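TonB-dependent siderophore receptor (Pseudomonas aeruginosa 39016, PDB 5NEC) probably imports ferric siderophores, and drug conjugates built on them, across the outer membrane in a TonB-dependent manner. Local coordinates at residues Q446-T460 against D475-K489. Residues are numbered along the deposited sequence; the frame is centred on the assembly and turned at random.
Sequences QWQVNIGARFDSFET and DKSSFWNWQAGLVWK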
loop_
_atom_site.group_PDB
_atom_site.type_symbol
_atom_site.label_atom_id
_atom_site.label_comp_id
_atom_site.label_asym_id
_atom_site.label_seq_id
_atom_site.Cartn_x
_atom_site.Cartn_y
_atom_site.Cartn_z
ATOM N N GLN A 446 4.650 7.626 -35.134
ATOM C CA GLN A 446 4.496 6.183 -34.845
ATOM C C GLN A 446 5.544 5.533 -33.928
ATOM O O GLN A 446 5.329 4.421 -33.497
ATOM C CB GLN A 446 4.442 5.350 -36.137
ATOM C CG GLN A 446 3.170 5.520 -36.944
ATOM C CD GLN A 446 3.449 6.192 -38.261
ATOM O OE1 GLN A 446 3.182 7.385 -38.451
ATOM N NE2 GLN A 446 4.025 5.430 -39.184
ATOM N N TRP A 447 6.666 6.182 -33.650
ATOM C CA TRP A 447 7.762 5.542 -32.914
ATOM C C TRP A 447 8.321 6.424 -31.802
ATOM O O TRP A 447 8.615 7.597 -32.027
ATOM C CB TRP A 447 8.888 5.153 -33.875
ATOM C CG TRP A 447 8.520 4.046 -34.800
ATOM C CD1 TRP A 447 8.118 4.167 -36.097
ATOM C CD2 TRP A 447 8.505 2.646 -34.503
ATOM N NE1 TRP A 447 7.854 2.929 -36.627
ATOM C CE2 TRP A 447 8.085 1.976 -35.672
ATOM C CE3 TRP A 447 8.800 1.890 -33.361
ATOM C CZ2 TRP A 447 7.956 0.587 -35.735
ATOM C CZ3 TRP A 447 8.674 0.516 -33.423
ATOM C CH2 TRP A 447 8.257 -0.124 -34.602
ATOM N N GLN A 448 8.455 5.847 -30.606
ATOM C CA GLN A 448 9.091 6.502 -29.458
ATOM C C GLN A 448 10.081 5.553 -28.790
ATOM O O GLN A 448 9.848 4.345 -28.754
ATOM C CB GLN A 448 8.054 6.906 -28.418
ATOM C CG GLN A 448 6.928 7.765 -28.952
ATOM C CD GLN A 448 5.871 8.099 -27.924
ATOM O OE1 GLN A 448 4.686 8.107 -28.249
ATOM N NE2 GLN A 448 6.281 8.387 -26.682
ATOM N N VAL A 449 11.172 6.101 -28.260
ATOM C CA VAL A 449 12.154 5.330 -27.500
ATOM C C VAL A 449 12.320 5.952 -26.130
ATOM O O VAL A 449 12.492 7.157 -26.033
ATOM C CB VAL A 449 13.518 5.310 -28.206
ATOM C CG1 VAL A 449 14.589 4.698 -27.310
ATOM C CG2 VAL A 449 13.415 4.544 -29.510
ATOM N N ASN A 450 12.273 5.121 -25.083
ATOM C CA ASN A 450 12.525 5.521 -23.685
ATOM C C ASN A 450 13.823 4.894 -23.220
ATOM O O ASN A 450 14.022 3.711 -23.396
ATOM C CB ASN A 450 11.418 5.036 -22.742
ATOM C CG ASN A 450 10.125 5.820 -22.907
ATOM O OD1 ASN A 450 9.562 6.335 -21.943
ATOM N ND2 ASN A 450 9.639 5.907 -24.138
ATOM N N ILE A 451 14.698 5.692 -22.626
ATOM C CA ILE A 451 15.885 5.202 -21.945
ATOM C C ILE A 451 15.922 5.844 -20.567
ATOM O O ILE A 451 15.493 6.988 -20.397
ATOM C CB ILE A 451 17.176 5.478 -22.733
ATOM C CG1 ILE A 451 17.330 6.972 -23.050
ATOM C CG2 ILE A 451 17.167 4.659 -24.018
ATOM C CD1 ILE A 451 18.639 7.323 -23.726
ATOM N N GLY A 452 16.396 5.089 -19.578
ATOM C CA GLY A 452 16.490 5.561 -18.196
ATOM C C GLY A 452 17.651 4.886 -17.484
ATOM O O GLY A 452 17.887 3.689 -17.665
ATOM N N ALA A 453 18.375 5.646 -16.676
ATOM C CA ALA A 453 19.416 5.091 -15.821
ATOM C C ALA A 453 19.352 5.715 -14.428
ATOM O O ALA A 453 18.803 6.795 -14.233
ATOM C CB ALA A 453 20.799 5.276 -16.444
ATOM N N ARG A 454 19.916 4.996 -13.462
ATOM C CA ARG A 454 19.972 5.421 -12.067
ATOM C C ARG A 454 21.154 4.755 -11.359
ATOM O O ARG A 454 21.377 3.562 -11.517
ATOM C CB ARG A 454 18.672 5.071 -11.336
ATOM C CG ARG A 454 18.507 5.862 -10.052
ATOM C CD ARG A 454 17.470 5.277 -9.115
ATOM N NE ARG A 454 17.448 6.032 -7.858
ATOM C CZ ARG A 454 16.762 7.160 -7.644
ATOM N NH1 ARG A 454 15.976 7.698 -8.598
ATOM N NH2 ARG A 454 16.860 7.746 -6.444
ATOM N N PHE A 455 21.900 5.545 -10.596
ATOM C CA PHE A 455 22.985 5.084 -9.734
ATOM C C PHE A 455 22.697 5.530 -8.298
ATOM O O PHE A 455 22.508 6.715 -8.058
ATOM C CB PHE A 455 24.319 5.668 -10.192
ATOM C CG PHE A 455 25.466 5.328 -9.287
ATOM C CD1 PHE A 455 25.911 4.011 -9.172
ATOM C CD2 PHE A 455 26.093 6.320 -8.531
ATOM C CE1 PHE A 455 26.974 3.690 -8.341
ATOM C CE2 PHE A 455 27.153 6.004 -7.684
ATOM C CZ PHE A 455 27.592 4.684 -7.589
ATOM N N ASP A 456 22.655 4.577 -7.359
ATOM C CA ASP A 456 22.461 4.849 -5.929
ATOM C C ASP A 456 23.685 4.424 -5.147
ATOM O O ASP A 456 24.226 3.354 -5.387
ATOM C CB ASP A 456 21.286 4.057 -5.368
ATOM C CG ASP A 456 19.951 4.629 -5.764
ATOM O OD1 ASP A 456 19.452 5.508 -5.025
ATOM O OD2 ASP A 456 19.408 4.205 -6.810
ATOM N N SER A 457 24.080 5.258 -4.189
ATOM C CA SER A 457 25.203 5.001 -3.302
ATOM C C SER A 457 24.678 5.049 -1.861
ATOM O O SER A 457 23.944 5.961 -1.504
ATOM C CB SER A 457 26.272 6.050 -3.556
ATOM O OG SER A 457 27.345 5.916 -2.665
ATOM N N PHE A 458 25.050 4.053 -1.062
ATOM C CA PHE A 458 24.455 3.805 0.264
ATOM C C PHE A 458 25.564 3.644 1.334
ATOM O O PHE A 458 26.543 2.961 1.083
ATOM C CB PHE A 458 23.587 2.540 0.142
ATOM C CG PHE A 458 22.664 2.287 1.302
ATOM C CD1 PHE A 458 21.781 3.277 1.747
ATOM C CD2 PHE A 458 22.623 1.030 1.923
ATOM C CE1 PHE A 458 20.898 3.040 2.812
ATOM C CE2 PHE A 458 21.746 0.785 2.982
ATOM C CZ PHE A 458 20.878 1.789 3.424
ATOM N N GLU A 459 25.437 4.317 2.483
ATOM C CA GLU A 459 26.344 4.131 3.645
ATOM C C GLU A 459 25.510 3.952 4.887
ATOM O O GLU A 459 24.667 4.796 5.134
ATOM C CB GLU A 459 27.209 5.362 3.908
ATOM C CG GLU A 459 28.158 5.757 2.803
ATOM C CD GLU A 459 29.176 6.816 3.253
ATOM O OE1 GLU A 459 29.748 6.684 4.361
ATOM O OE2 GLU A 459 29.412 7.785 2.496
ATOM N N THR A 460 25.734 2.887 5.667
ATOM C CA THR A 460 25.050 2.701 6.966
ATOM C C THR A 460 26.007 2.389 8.101
ATOM O O THR A 460 27.035 1.777 7.903
ATOM C CB THR A 460 23.968 1.582 6.967
ATOM O OG1 THR A 460 24.567 0.332 6.627
ATOM C CG2 THR A 460 22.853 1.883 5.997
ATOM N N ASP A 475 28.654 -0.373 6.638
ATOM C CA ASP A 475 28.480 -1.001 5.348
ATOM C C ASP A 475 28.353 0.064 4.258
ATOM O O ASP A 475 27.783 1.120 4.491
ATOM C CB ASP A 475 27.253 -1.904 5.388
ATOM C CG ASP A 475 27.233 -2.915 4.263
ATOM O OD1 ASP A 475 28.318 -3.390 3.847
ATOM O OD2 ASP A 475 26.117 -3.242 3.791
ATOM N N LYS A 476 28.931 -0.229 3.093
ATOM C CA LYS A 476 28.896 0.641 1.908
ATOM C C LYS A 476 28.484 -0.199 0.721
ATOM O O LYS A 476 28.944 -1.321 0.577
ATOM C CB LYS A 476 30.269 1.254 1.611
ATOM C CG LYS A 476 30.619 2.418 2.509
ATOM C CD LYS A 476 31.872 3.156 2.084
ATOM C CE LYS A 476 32.265 4.178 3.155
ATOM N NZ LYS A 476 33.570 4.860 2.890
ATOM N N SER A 477 27.631 0.344 -0.135
ATOM C CA SER A 477 27.216 -0.356 -1.340
ATOM C C SER A 477 26.667 0.613 -2.386
ATOM O O SER A 477 26.476 1.809 -2.120
ATOM C CB SER A 477 26.186 -1.433 -0.992
ATOM O OG SER A 477 25.171 -0.912 -0.160
ATOM N N SER A 478 26.443 0.087 -3.587
ATOM C CA SER A 478 25.773 0.835 -4.631
ATOM C C SER A 478 24.863 -0.043 -5.467
ATOM O O SER A 478 24.919 -1.261 -5.405
ATOM C CB SER A 478 26.780 1.588 -5.490
ATOM O OG SER A 478 27.817 0.738 -5.893
ATOM N N PHE A 479 23.998 0.622 -6.214
ATOM C CA PHE A 479 22.952 -0.022 -6.983
ATOM C C PHE A 479 22.892 0.680 -8.355
ATOM O O PHE A 479 22.584 1.864 -8.432
ATOM C CB PHE A 479 21.639 0.085 -6.197
ATOM C CG PHE A 479 20.529 -0.776 -6.731
ATOM C CD1 PHE A 479 20.571 -2.169 -6.586
ATOM C CD2 PHE A 479 19.421 -0.198 -7.376
ATOM C CE1 PHE A 479 19.532 -2.964 -7.070
ATOM C CE2 PHE A 479 18.384 -0.991 -7.865
ATOM C CZ PHE A 479 18.437 -2.374 -7.705
ATOM N N TRP A 480 23.279 -0.043 -9.414
ATOM C CA TRP A 480 23.135 0.409 -10.807
ATOM C C TRP A 480 21.794 -0.075 -11.313
ATOM O O TRP A 480 21.334 -1.153 -10.952
ATOM C CB TRP A 480 24.244 -0.138 -11.717
ATOM C CG TRP A 480 25.312 0.871 -12.057
ATOM C CD1 TRP A 480 26.602 0.887 -11.597
ATOM C CD2 TRP A 480 25.186 2.012 -12.936
ATOM N NE1 TRP A 480 27.287 1.964 -12.133
ATOM C CE2 TRP A 480 26.448 2.666 -12.959
ATOM C CE3 TRP A 480 24.135 2.542 -13.710
ATOM C CZ2 TRP A 480 26.681 3.831 -13.709
ATOM C CZ3 TRP A 480 24.370 3.698 -14.463
ATOM C CH2 TRP A 480 25.636 4.327 -14.456
ATOM N N ASN A 481 21.157 0.726 -12.142
ATOM C CA ASN A 481 19.862 0.363 -12.679
ATOM C C ASN A 481 19.605 1.092 -14.003
ATOM O O ASN A 481 19.873 2.278 -14.109
ATOM C CB ASN A 481 18.797 0.705 -11.646
ATOM C CG ASN A 481 17.419 0.491 -12.166
ATOM O OD1 ASN A 481 16.662 1.443 -12.339
ATOM N ND2 ASN A 481 17.086 -0.766 -12.462
ATOM N N TRP A 482 19.129 0.378 -15.016
ATOM C CA TRP A 482 18.786 1.018 -16.280
ATOM C C TRP A 482 17.713 0.289 -17.052
ATOM O O TRP A 482 17.504 -0.905 -16.861
ATOM C CB TRP A 482 20.031 1.259 -17.150
ATOM C CG TRP A 482 20.681 0.059 -17.744
ATOM C CD1 TRP A 482 21.723 -0.648 -17.221
ATOM C CD2 TRP A 482 20.381 -0.547 -19.019
ATOM N NE1 TRP A 482 22.081 -1.675 -18.077
ATOM C CE2 TRP A 482 21.277 -1.635 -19.186
ATOM C CE3 TRP A 482 19.441 -0.279 -20.035
ATOM C CZ2 TRP A 482 21.259 -2.458 -20.330
ATOM C CZ3 TRP A 482 19.421 -1.102 -21.176
ATOM C CH2 TRP A 482 20.327 -2.176 -21.310
ATOM N N GLN A 483 17.014 1.034 -17.908
ATOM C CA GLN A 483 15.912 0.472 -18.678
ATOM C C GLN A 483 15.718 1.154 -20.012
ATOM O O GLN A 483 16.068 2.320 -20.179
ATOM C CB GLN A 483 14.614 0.541 -17.876
ATOM C CG GLN A 483 14.122 1.952 -17.635
ATOM C CD GLN A 483 12.982 2.015 -16.666
ATOM O OE1 GLN A 483 13.012 2.817 -15.732
ATOM N NE2 GLN A 483 11.957 1.178 -16.875
ATOM N N ALA A 484 15.133 0.405 -20.942
ATOM C CA ALA A 484 14.871 0.868 -22.288
ATOM C C ALA A 484 13.510 0.380 -22.748
ATOM O O ALA A 484 13.138 -0.767 -22.487
ATOM C CB ALA A 484 15.945 0.369 -23.227
ATOM N N GLY A 485 12.773 1.257 -23.433
ATOM C CA GLY A 485 11.460 0.931 -23.977
ATOM C C GLY A 485 11.292 1.418 -25.406
ATOM O O GLY A 485 11.873 2.420 -25.809
ATOM N N LEU A 486 10.489 0.682 -26.166
ATOM C CA LEU A 486 10.174 0.993 -27.555
ATOM C C LEU A 486 8.656 0.982 -27.684
ATOM O O LEU A 486 8.020 0.036 -27.242
ATOM C CB LEU A 486 10.799 -0.069 -28.458
ATOM C CG LEU A 486 10.647 0.110 -29.966
ATOM C CD1 LEU A 486 11.475 1.296 -30.438
ATOM C CD2 LEU A 486 11.048 -1.166 -30.696
ATOM N N VAL A 487 8.089 2.031 -28.278
ATOM C CA VAL A 487 6.643 2.141 -28.482
ATOM C C VAL A 487 6.340 2.331 -29.972
ATOM O O VAL A 487 6.901 3.214 -30.601
ATOM C CB VAL A 487 6.063 3.317 -27.685
ATOM C CG1 VAL A 487 4.541 3.376 -27.797
ATOM C CG2 VAL A 487 6.479 3.195 -26.241
ATOM N N TRP A 488 5.465 1.486 -30.517
ATOM C CA TRP A 488 4.952 1.613 -31.877
ATOM C C TRP A 488 3.478 1.992 -31.769
ATOM O O TRP A 488 2.722 1.317 -31.080
ATOM C CB TRP A 488 5.110 0.295 -32.664
ATOM C CG TRP A 488 4.571 0.354 -34.091
ATOM C CD1 TRP A 488 4.774 1.347 -35.004
ATOM C CD2 TRP A 488 3.745 -0.622 -34.744
ATOM N NE1 TRP A 488 4.124 1.057 -36.173
ATOM C CE2 TRP A 488 3.488 -0.145 -36.045
ATOM C CE3 TRP A 488 3.205 -1.853 -34.356
ATOM C CZ2 TRP A 488 2.718 -0.854 -36.962
ATOM C CZ3 TRP A 488 2.433 -2.556 -35.260
ATOM C CH2 TRP A 488 2.197 -2.055 -36.552
ATOM N N LYS A 489 3.086 3.072 -32.439
ATOM C CA LYS A 489 1.698 3.523 -32.494
ATOM C C LYS A 489 1.164 3.376 -33.927
ATOM O O LYS A 489 1.370 4.258 -34.763
ATOM C CB LYS A 489 1.602 4.964 -32.006
ATOM C CG LYS A 489 2.090 5.148 -30.572
ATOM C CD LYS A 489 2.008 6.598 -30.119
ATOM C CE LYS A 489 0.576 7.120 -30.001
ATOM N NZ LYS A 489 -0.316 6.245 -29.174
#
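Trp447, its CG anti to its own carbonyl carbon (chi1 -69°), swings its indole across to Trp488, whose CG lies trans to its backbone N (chi1 179°). The two form an offset stack: the six-membered ring of Trp447 and the five-membered ring of Trp488 have centroids 4.4 Å apart, their planes inclined by 24°. Trp488 CD1 sits over one face of the Trp447 indole, 3.4 Å from CZ2, and Trp488 CB makes a CH-pi contact with the same six-membered ring. Leu486 CD2 meets CZ3 of Trp447 at 4.0 Å, while its CD1 reaches CG2 of Val449. Farther along this face, Phe455 puts CD1 over the Trp480 indole, 3.9 Å from NE1, and its CE1 lies 3.5 Å from Ser478 CB; the Phe455 and Trp480 rings meet obliquely, without stacking.

Beneath these side chains, strands 447-464 and 471-488 form an antiparallel hairpin of the transmembrane barrel, with paired backbone hydrogen bonds from Gln448-Val487 to Thr460-Asp475. Of these bonds only that from Asn481 N to Arg454 O is weak.

The other face is largely polar over its middle and looks toward the plug. Arg454, extended from CG to NE, gives NE to the syn side of Asp456 OD2 at 2.9 Å, and its NH2 forms a salt bridge with Glu366 within the barrel wall. Asn481 OD1 is hydrogen-bonded to Ser135 OG and Gln483 OE1 to Ser135 N; just past the strand's end, Lys489 NZ forms a salt bridge with Asp49.

The apolar outer surface from Trp447 and Trp488 to Phe455 and Trp480, which turns polar beyond, is consistent with a barrel wall that meets lipid outside and holds its plug inside through hydrogen bonds to Ser135 and a salt bridge to Asp49.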